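Local structure of deoxyuridine 5'-triphosphate nucleotidohydrolase (Entamoeba histolytica, 3LQW) at residues Thr68-Tyr79 against Val100-Val111; Leu31-Thr39 against Ile48-Phe56. The protein probably hydrolyses dUTP to dUMP and diphosphate with the help of magnesium, supplying the precursor of thymidine nucleotides and keeping uracil out of DNA. All blocks are in the same frame, centred on the assembly; numbering follows the deposited sequence. Where two conformers were deposited one is given.

Contact 1 (Thr68-Tyr79 against Val100-Val111)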
loop_
_atom_site.group_PDB
_atom_site.type_symbol
_atom_site.label_atom_id
_atom_site.label_comp_id
_atom_site.label_asym_id
_atom_site.label_seq_id
_atom_site.Cartn_x
_atom_site.Cartn_y
_atom_site.Cartn_z
ATOM N N THR A 68 17.922 7.052 -3.041
ATOM C CA THR A 68 17.574 8.386 -2.531
ATOM C C THR A 68 18.782 9.119 -1.918
ATOM O O THR A 68 18.720 10.352 -1.761
ATOM C CB THR A 68 16.521 8.304 -1.457
ATOM O OG1 THR A 68 17.035 7.628 -0.298
ATOM C CG2 THR A 68 15.251 7.656 -1.953
ATOM N N GLY A 69 19.827 8.395 -1.561
ATOM C CA GLY A 69 20.953 9.037 -0.906
ATOM C C GLY A 69 20.788 9.306 0.568
ATOM O O GLY A 69 21.685 9.934 1.141
ATOM N N VAL A 70 19.704 8.855 1.202
ATOM C CA VAL A 70 19.489 9.037 2.637
ATOM C C VAL A 70 19.163 7.741 3.351
ATOM O O VAL A 70 18.616 6.813 2.730
ATOM C CB VAL A 70 18.390 10.101 2.929
ATOM C CG1 VAL A 70 18.717 11.406 2.199
ATOM C CG2 VAL A 70 16.988 9.620 2.578
ATOM N N SER A 71 19.435 7.715 4.642
ATOM C CA SER A 71 18.912 6.775 5.582
ATOM C C SER A 71 18.071 7.508 6.593
ATOM O O SER A 71 18.209 8.725 6.774
ATOM C CB SER A 71 20.006 5.978 6.255
ATOM O OG SER A 71 20.877 6.820 6.933
ATOM N N VAL A 72 17.190 6.786 7.281
ATOM C CA VAL A 72 16.286 7.376 8.245
ATOM C C VAL A 72 16.134 6.577 9.519
ATOM O O VAL A 72 16.378 5.353 9.552
ATOM C CB VAL A 72 14.874 7.622 7.644
ATOM C CG1 VAL A 72 14.969 8.463 6.391
ATOM C CG2 VAL A 72 14.125 6.307 7.381
ATOM N N GLN A 73 15.676 7.272 10.563
ATOM C CA GLN A 73 15.234 6.674 11.820
ATOM C C GLN A 73 13.784 7.085 12.021
ATOM O O GLN A 73 13.490 8.239 12.315
ATOM C CB GLN A 73 16.129 7.115 12.952
ATOM C CG GLN A 73 15.810 6.523 14.273
ATOM C CD GLN A 73 16.893 6.875 15.314
ATOM O OE1 GLN A 73 18.078 6.951 14.981
ATOM N NE2 GLN A 73 16.482 7.121 16.546
ATOM N N ILE A 74 12.882 6.134 11.793
ATOM C CA ILE A 74 11.430 6.314 11.904
ATOM C C ILE A 74 11.061 6.434 13.403
ATOM O O ILE A 74 11.630 5.718 14.208
ATOM C CB ILE A 74 10.659 5.063 11.293
ATOM C CG1 ILE A 74 10.994 4.700 9.813
ATOM C CG2 ILE A 74 9.152 5.248 11.403
ATOM C CD1 ILE A 74 10.566 5.695 8.710
ATOM N N PRO A 75 10.066 7.271 13.762
ATOM C CA PRO A 75 9.608 7.310 15.164
ATOM C C PRO A 75 9.077 5.967 15.652
ATOM O O PRO A 75 8.582 5.127 14.895
ATOM C CB PRO A 75 8.477 8.333 15.163
ATOM C CG PRO A 75 8.447 8.956 13.912
ATOM C CD PRO A 75 9.447 8.339 12.965
ATOM N N HIS A 76 9.106 5.804 16.963
ATOM C CA HIS A 76 8.690 4.594 17.620
ATOM C C HIS A 76 7.226 4.222 17.321
ATOM O O HIS A 76 6.353 5.067 17.285
ATOM C CB HIS A 76 8.907 4.736 19.125
ATOM C CG HIS A 76 8.781 3.458 19.884
ATOM N ND1 HIS A 76 9.382 2.282 19.482
ATOM C CD2 HIS A 76 8.107 3.171 21.022
ATOM C CE1 HIS A 76 9.080 1.326 20.345
ATOM N NE2 HIS A 76 8.297 1.838 21.279
ATOM N N GLN A 77 6.994 2.918 17.144
ATOM C CA GLN A 77 5.666 2.361 16.901
ATOM C C GLN A 77 5.058 2.848 15.577
ATOM O O GLN A 77 3.848 2.876 15.404
ATOM C CB GLN A 77 4.737 2.582 18.096
ATOM C CG GLN A 77 5.213 1.786 19.326
ATOM C CD GLN A 77 4.522 2.161 20.601
ATOM O OE1 GLN A 77 3.957 3.253 20.740
ATOM N NE2 GLN A 77 4.623 1.272 21.573
ATOM N N CYS A 78 5.942 3.198 14.648
ATOM C CA CYS A 78 5.567 3.559 13.288
ATOM C C CYS A 78 6.467 2.796 12.349
ATOM O O CYS A 78 7.516 2.266 12.730
ATOM C CB CYS A 78 5.744 5.054 13.046
ATOM S SG CYS A 78 4.706 6.123 14.092
ATOM N N TYR A 79 6.096 2.794 11.069
ATOM C CA TYR A 79 7.017 2.437 10.001
ATOM C C TYR A 79 6.860 3.439 8.852
ATOM O O TYR A 79 5.909 4.219 8.843
ATOM C CB TYR A 79 6.838 0.981 9.547
ATOM C CG TYR A 79 5.735 0.785 8.560
ATOM C CD1 TYR A 79 4.422 0.808 8.966
ATOM C CD2 TYR A 79 5.990 0.579 7.217
ATOM C CE1 TYR A 79 3.379 0.624 8.079
ATOM C CE2 TYR A 79 4.940 0.409 6.304
ATOM C CZ TYR A 79 3.630 0.457 6.738
ATOM O OH TYR A 79 2.625 0.252 5.838
ATOM N N VAL A 100 8.304 -1.270 2.986
ATOM C CA VAL A 100 8.237 -1.146 4.436
ATOM C C VAL A 100 9.619 -0.779 4.821
ATOM O O VAL A 100 10.558 -1.544 4.621
ATOM C CB VAL A 100 7.849 -2.506 5.281
ATOM C CG1 VAL A 100 8.123 -2.366 6.762
ATOM C CG2 VAL A 100 6.439 -2.932 4.983
ATOM N N ILE A 101 9.725 0.376 5.433
ATOM C CA ILE A 101 10.943 0.839 6.082
ATOM C C ILE A 101 10.691 0.694 7.575
ATOM O O ILE A 101 9.903 1.447 8.179
ATOM C CB ILE A 101 11.307 2.304 5.705
ATOM C CG1 ILE A 101 11.425 2.473 4.179
ATOM C CG2 ILE A 101 12.610 2.731 6.417
ATOM C CD1 ILE A 101 12.478 1.551 3.491
ATOM N N ASP A 102 11.356 -0.287 8.181
ATOM C CA ASP A 102 11.196 -0.571 9.567
ATOM C C ASP A 102 11.845 0.511 10.440
ATOM O O ASP A 102 12.834 1.125 10.051
ATOM C CB ASP A 102 11.830 -1.962 9.817
ATOM C CG ASP A 102 11.232 -3.095 8.899
ATOM O OD1 ASP A 102 10.009 -3.272 8.895
ATOM O OD2 ASP A 102 11.986 -3.807 8.180
ATOM N N GLU A 103 11.319 0.698 11.638
ATOM C CA GLU A 103 11.868 1.614 12.621
ATOM C C GLU A 103 13.351 1.312 13.002
ATOM O O GLU A 103 14.082 2.216 13.432
ATOM C CB GLU A 103 10.910 1.586 13.817
ATOM C CG GLU A 103 11.367 2.125 15.042
ATOM C CD GLU A 103 10.499 1.785 16.257
ATOM O OE1 GLU A 103 9.314 1.302 16.238
ATOM O OE2 GLU A 103 11.035 2.118 17.293
ATOM N N ASP A 104 13.762 0.049 12.832
ATOM C CA ASP A 104 15.131 -0.395 13.114
ATOM C C ASP A 104 16.039 -0.397 11.888
ATOM O O ASP A 104 17.221 -0.702 11.999
ATOM C CB ASP A 104 15.164 -1.765 13.883
ATOM C CG ASP A 104 14.333 -2.923 13.221
ATOM O OD1 ASP A 104 13.853 -2.803 12.086
ATOM O OD2 ASP A 104 14.167 -3.999 13.886
ATOM N N TYR A 105 15.526 -0.027 10.714
ATOM C CA TYR A 105 16.321 -0.082 9.501
ATOM C C TYR A 105 17.217 1.139 9.366
ATOM O O TYR A 105 16.746 2.275 9.486
ATOM C CB TYR A 105 15.407 -0.209 8.287
ATOM C CG TYR A 105 16.159 -0.314 6.961
ATOM C CD1 TYR A 105 16.960 -1.424 6.654
ATOM C CD2 TYR A 105 16.093 0.713 6.036
ATOM C CE1 TYR A 105 17.655 -1.464 5.424
ATOM C CE2 TYR A 105 16.739 0.665 4.835
ATOM C CZ TYR A 105 17.532 -0.393 4.538
ATOM O OH TYR A 105 18.180 -0.378 3.314
ATOM N N ARG A 106 18.501 0.897 9.084
ATOM C CA ARG A 106 19.493 1.971 9.005
ATOM C C ARG A 106 20.234 2.010 7.672
ATOM O O ARG A 106 21.177 2.773 7.501
ATOM C CB ARG A 106 20.504 1.863 10.162
ATOM C CG ARG A 106 19.874 2.011 11.546
ATOM C CD ARG A 106 19.427 3.447 11.841
ATOM N NE ARG A 106 18.741 3.473 13.123
ATOM C CZ ARG A 106 17.446 3.260 13.333
ATOM N NH1 ARG A 106 16.603 3.113 12.315
ATOM N NH2 ARG A 106 16.967 3.218 14.576
ATOM N N GLY A 107 19.792 1.212 6.720
ATOM C CA GLY A 107 20.296 1.260 5.370
ATOM C C GLY A 107 19.719 2.405 4.560
ATOM O O GLY A 107 18.827 3.110 5.016
ATOM N N GLU A 108 20.271 2.618 3.374
ATOM C CA GLU A 108 19.750 3.632 2.454
ATOM C C GLU A 108 18.331 3.294 2.027
ATOM O O GLU A 108 18.000 2.123 1.801
ATOM C CB GLU A 108 20.629 3.685 1.220
ATOM C CG GLU A 108 20.263 4.786 0.235
ATOM C CD GLU A 108 21.232 4.991 -0.892
ATOM O OE1 GLU A 108 22.202 4.230 -0.988
ATOM O OE2 GLU A 108 20.982 5.878 -1.717
ATOM N N ILE A 109 17.483 4.317 1.932
ATOM C CA ILE A 109 16.166 4.117 1.346
ATOM C C ILE A 109 16.338 4.047 -0.161
ATOM O O ILE A 109 16.857 4.956 -0.814
ATOM C CB ILE A 109 15.202 5.225 1.734
ATOM C CG1 ILE A 109 15.225 5.400 3.256
ATOM C CG2 ILE A 109 13.784 4.886 1.180
ATOM C CD1 ILE A 109 14.946 4.078 3.921
ATOM N N LYS A 110 15.884 2.926 -0.719
ATOM C CA LYS A 110 15.901 2.707 -2.160
ATOM C C LYS A 110 14.489 2.254 -2.549
ATOM O O LYS A 110 13.866 1.510 -1.802
ATOM C CB LYS A 110 16.932 1.659 -2.557
ATOM C CG LYS A 110 18.358 2.022 -2.120
ATOM C CD LYS A 110 19.359 1.045 -2.737
ATOM C CE LYS A 110 20.722 1.297 -2.242
ATOM N NZ LYS A 110 21.648 0.236 -2.753
ATOM N N VAL A 111 14.007 2.813 -3.663
ATOM C CA VAL A 111 12.614 2.741 -4.121
ATOM C C VAL A 111 12.579 1.869 -5.392
ATOM O O VAL A 111 13.269 2.211 -6.345
ATOM C CB VAL A 111 12.048 4.254 -4.499
ATOM C CG1 VAL A 111 10.635 4.184 -4.986
ATOM C CG2 VAL A 111 12.202 5.221 -3.266
HETATM O O HOH W 1 22.548 5.037 8.373
HETATM O O HOH W 2 14.114 3.724 10.504
HETATM O O HOH W 3 16.926 3.909 6.872
HETATM O O HOH W 4 8.744 -0.285 12.193
#
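Glu103 and His76 meet at one end of this contact in a His-carboxylate hydrogen bond of 2.7 Å from His76 ND1 to Glu103 OE2. The oxygen lies in the imidazole plane and accepts through its syn lone pair, while the carboxylate stands nearly perpendicular to the ring. An extended side chain, with CG anti to the backbone N (chi1 165°), carries the carboxylate to the type II turn Pro75-Cys78, where Glu103 OE1 also takes Gln77 N (3.0 Å) from above its plane. Tyr139 supplies a further bond to OE1. At the other end Glu108, equally extended, reaches to the corner at Gly69 and accepts its N-H at OE2 (2.8 Å).

Backbone pairing is confined to this corner: Ile109 N donates to Val70 O (2.9 Å), and Ile109 O is gripped by both Thr68 N and Thr68 OG1 (2.7 Å for the hydroxyl). Thr68 OG1 also accepts from Val70 N, an ST turn. Past Val70 waters sit between the chains: one accepts from Val72 N near Gly107 O and Tyr105 O, another from Ile74 N near Asp102 O and Val72 O.

Arg106 lays a guanidinium face on Gln73 CG, the amide plane within 12° of its own, and clasps Glu103 O end-on. Val72 CG2 meets Ile101 CG2 at 4.0 Å, and Tyr79 CD2 touches Val100 CG1 (3.7 Å).

Asn149 of the third subunit binds both Gln73 and Arg106, whereas Tyr79 OH reaches Glu135 of the second. Within the chain, strand 25-30 flanks 63-73 on the edge away from 108-115, and strand 128-136 pairs with 78-83.

Contact 2 (Leu31-Thr39 against Ile48-Phe56)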
loop_
_atom_site.group_PDB
_atom_site.type_symbol
_atom_site.label_atom_id
_atom_site.label_comp_id
_atom_site.label_asym_id
_atom_site.label_seq_id
_atom_site.Cartn_x
_atom_site.Cartn_y
_atom_site.Cartn_z
ATOM N N LEU A 31 23.694 10.266 3.111
ATOM C CA LEU A 31 24.765 9.330 2.863
ATOM C C LEU A 31 25.797 9.844 1.852
ATOM O O LEU A 31 26.915 9.279 1.780
ATOM C CB LEU A 31 24.191 7.993 2.378
ATOM C CG LEU A 31 23.203 7.375 3.377
ATOM C CD1 LEU A 31 22.664 6.075 2.770
ATOM C CD2 LEU A 31 23.832 7.161 4.750
ATOM N N VAL A 32 25.405 10.850 1.080
ATOM C CA VAL A 32 26.269 11.555 0.137
ATOM C C VAL A 32 25.930 13.025 0.238
ATOM O O VAL A 32 24.817 13.399 0.624
ATOM C CB VAL A 32 26.108 11.069 -1.316
ATOM C CG1 VAL A 32 26.715 9.704 -1.468
ATOM C CG2 VAL A 32 24.656 11.061 -1.705
ATOM N N GLU A 33 26.922 13.873 -0.021
ATOM C CA GLU A 33 26.772 15.287 0.288
ATOM C C GLU A 33 25.652 16.000 -0.452
ATOM O O GLU A 33 25.066 16.941 0.062
ATOM C CB GLU A 33 28.088 16.018 0.007
ATOM N N ASP A 34 25.344 15.553 -1.667
ATOM C CA ASP A 34 24.296 16.197 -2.436
ATOM C C ASP A 34 22.936 15.503 -2.329
ATOM O O ASP A 34 22.031 15.858 -3.076
ATOM C CB ASP A 34 24.688 16.370 -3.918
ATOM C CG ASP A 34 24.998 15.059 -4.628
ATOM O OD1 ASP A 34 24.784 13.946 -4.089
ATOM O OD2 ASP A 34 25.492 15.159 -5.775
ATOM N N ALA A 35 22.775 14.572 -1.390
ATOM C CA ALA A 35 21.429 14.009 -1.145
ATOM C C ALA A 35 20.476 15.121 -0.714
ATOM O O ALA A 35 20.880 16.090 -0.055
ATOM C CB ALA A 35 21.498 12.950 -0.079
ATOM N N ILE A 36 19.197 14.984 -1.030
ATOM C CA ILE A 36 18.165 15.921 -0.640
ATOM C C ILE A 36 17.364 15.345 0.510
ATOM O O ILE A 36 16.789 14.248 0.394
ATOM C CB ILE A 36 17.247 16.269 -1.827
ATOM C CG1 ILE A 36 18.050 16.886 -2.974
ATOM C CG2 ILE A 36 16.149 17.223 -1.395
ATOM C CD1 ILE A 36 17.263 17.034 -4.273
ATOM N N VAL A 37 17.298 16.060 1.619
ATOM C CA VAL A 37 16.494 15.624 2.744
ATOM C C VAL A 37 15.009 15.588 2.313
ATOM O O VAL A 37 14.493 16.553 1.776
ATOM C CB VAL A 37 16.672 16.554 3.984
ATOM C CG1 VAL A 37 15.775 16.138 5.116
ATOM C CG2 VAL A 37 18.117 16.560 4.452
ATOM N N PRO A 38 14.330 14.465 2.567
ATOM C CA PRO A 38 12.904 14.385 2.265
ATOM C C PRO A 38 12.108 15.501 2.901
ATOM O O PRO A 38 12.428 15.933 4.031
ATOM C CB PRO A 38 12.511 13.004 2.796
ATOM C CG PRO A 38 13.759 12.202 2.574
ATOM C CD PRO A 38 14.877 13.155 2.961
ATOM N N THR A 39 11.079 15.942 2.203
ATOM C CA THR A 39 10.300 17.116 2.599
ATOM C C THR A 39 8.813 16.840 2.693
ATOM O O THR A 39 8.244 16.131 1.866
ATOM C CB THR A 39 10.474 18.274 1.562
ATOM O OG1 THR A 39 10.165 17.787 0.243
ATOM C CG2 THR A 39 11.887 18.783 1.560
ATOM N N ILE A 48 5.839 12.326 2.752
ATOM C CA ILE A 48 7.086 13.068 2.709
ATOM C C ILE A 48 7.761 12.703 1.382
ATOM O O ILE A 48 7.988 11.529 1.066
ATOM C CB ILE A 48 7.968 12.596 3.878
ATOM C CG1 ILE A 48 7.267 12.781 5.233
ATOM C CG2 ILE A 48 9.303 13.280 3.819
ATOM C CD1 ILE A 48 7.946 12.085 6.398
ATOM N N ASP A 49 8.082 13.707 0.594
ATOM C CA ASP A 49 8.618 13.469 -0.733
ATOM C C ASP A 49 10.028 12.913 -0.658
ATOM O O ASP A 49 10.861 13.431 0.085
ATOM C CB ASP A 49 8.578 14.761 -1.566
ATOM C CG ASP A 49 7.117 15.191 -1.878
ATOM O OD1 ASP A 49 6.334 14.309 -2.247
ATOM O OD2 ASP A 49 6.805 16.366 -1.738
ATOM N N LEU A 50 10.283 11.847 -1.430
ATOM C CA LEU A 50 11.577 11.214 -1.596
ATOM C C LEU A 50 12.153 11.617 -2.951
ATOM O O LEU A 50 11.446 11.606 -3.965
ATOM C CB LEU A 50 11.472 9.688 -1.545
ATOM C CG LEU A 50 10.993 9.103 -0.224
ATOM C CD1 LEU A 50 10.738 7.603 -0.381
ATOM C CD2 LEU A 50 11.935 9.404 0.911
ATOM N N TYR A 51 13.430 11.978 -2.968
ATOM C CA TYR A 51 14.105 12.495 -4.158
ATOM C C TYR A 51 15.134 11.499 -4.658
ATOM O O TYR A 51 15.846 10.897 -3.874
ATOM C CB TYR A 51 14.841 13.817 -3.804
ATOM C CG TYR A 51 13.922 14.927 -3.338
ATOM C CD1 TYR A 51 13.519 15.003 -2.023
ATOM C CD2 TYR A 51 13.502 15.916 -4.196
ATOM C CE1 TYR A 51 12.669 16.004 -1.599
ATOM C CE2 TYR A 51 12.677 16.952 -3.788
ATOM C CZ TYR A 51 12.247 16.986 -2.476
ATOM O OH TYR A 51 11.429 18.016 -2.053
ATOM N N SER A 52 15.232 11.345 -5.976
ATOM C CA SER A 52 16.283 10.546 -6.566
ATOM C C SER A 52 17.660 11.204 -6.417
ATOM O O SER A 52 17.772 12.387 -6.711
ATOM C CB SER A 52 16.014 10.306 -8.057
ATOM O OG SER A 52 17.029 9.502 -8.579
ATOM N N ASN A 53 18.660 10.401 -6.066
ATOM C CA ASN A 53 20.043 10.910 -6.059
ATOM C C ASN A 53 20.758 10.659 -7.364
ATOM O O ASN A 53 21.932 11.013 -7.467
ATOM C CB ASN A 53 20.823 10.328 -4.878
ATOM C CG ASN A 53 22.148 11.006 -4.660
ATOM O OD1 ASN A 53 22.221 12.233 -4.457
ATOM N ND2 ASN A 53 23.189 10.211 -4.675
ATOM N N THR A 54 20.098 10.084 -8.373
ATOM C CA THR A 54 20.741 9.761 -9.654
ATOM C C THR A 54 19.780 9.968 -10.834
ATOM O O THR A 54 18.562 9.982 -10.699
ATOM C CB THR A 54 21.245 8.305 -9.693
ATOM O OG1 THR A 54 20.139 7.405 -9.868
ATOM C CG2 THR A 54 22.048 7.895 -8.459
ATOM N N ASN A 55 20.348 10.151 -12.007
ATOM C CA ASN A 55 19.630 9.988 -13.249
ATOM C C ASN A 55 19.406 8.490 -13.468
ATOM O O ASN A 55 20.210 7.666 -13.065
ATOM C CB ASN A 55 20.443 10.534 -14.433
ATOM C CG ASN A 55 20.723 12.000 -14.314
ATOM O OD1 ASN A 55 19.907 12.776 -13.879
ATOM N ND2 ASN A 55 21.886 12.401 -14.822
ATOM N N PHE A 56 18.303 8.130 -14.116
ATOM C CA PHE A 56 18.017 6.725 -14.385
ATOM C C PHE A 56 17.034 6.636 -15.535
ATOM O O PHE A 56 16.349 7.599 -15.853
ATOM C CB PHE A 56 17.485 5.983 -13.136
ATOM C CG PHE A 56 16.199 6.522 -12.602
ATOM C CD1 PHE A 56 16.186 7.569 -11.691
ATOM C CD2 PHE A 56 14.981 5.976 -13.004
ATOM C CE1 PHE A 56 15.019 8.085 -11.208
ATOM C CE2 PHE A 56 13.821 6.490 -12.545
ATOM C CZ PHE A 56 13.813 7.508 -11.630
HETATM O O HOH W 5 15.532 11.984 -0.857
HETATM O O HOH W 6 18.583 12.737 -2.926
HETATM O O HOH W 7 7.772 18.325 -0.540
#
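An antiparallel strand pair at the margin of the five-stranded sheet of the dUTPase beta fold defines this contact: the short strand 39-40 lies against 47-51, and the loop leading into it runs back over Tyr51. Thr39 and Asp49 form the hydrogen-bonded pair, Asp49 N to Thr39 O at 2.7 Å and Thr39 N to Asp49 O at 3.3 Å.

Ile36 comes down on the Tyr51 ring, a CH-pi contact in which CG2 sits 3.6 Å from the ring centroid and 16° off its normal. A chi1 of -59° sets Ile36 CG1 beside the backbone N and leaves CG2 anti to it; that methyl lies over the face, offset toward the rim, while Ile36 CD1 approaches Tyr51 CD2. Pro38 wedges in beside the strand, its CB tight against Ile48 CG2 at 3.4 Å and its CG on Leu50 CD2. Where the backbones move apart, a water accepts from Tyr51 N and donates to Ile36 O.

Further along, Val32 and Asp34 approach Asn53, and Asp34 OD2 forms a salt bridge with Lys125. The phenol is fixed at its far end, since Thr39 OG1 lies in the ring plane and hydrogen-bonds Tyr51 OH at 2.6 Å; a further water links that threonine hydroxyl to Asp49 OD2.

In the fold
From the N terminus, strand 25-30 leads into the loop of contact 2, which closes the short connection between strands 39-40 and 47-51, its last touching residue being Asn53. The chain passes through strand 56-58 into strand 63-73, and contact 1 opens at Thr68, closing the longer excursion through strand 78-83 and helix 86-92 when residues 100-111 return. The two loops thus follow in series, neither enclosing nor crossing the other. Their segments nevertheless meet: Gly69 O lies 2.8 Å from Leu31 N, a probable hydrogen bond, and Leu31 CD1 packs on Glu108 CB. Contact 1 joins strands of both larger sheets, contact 2 the edge of the five-stranded one; both touch the third subunit.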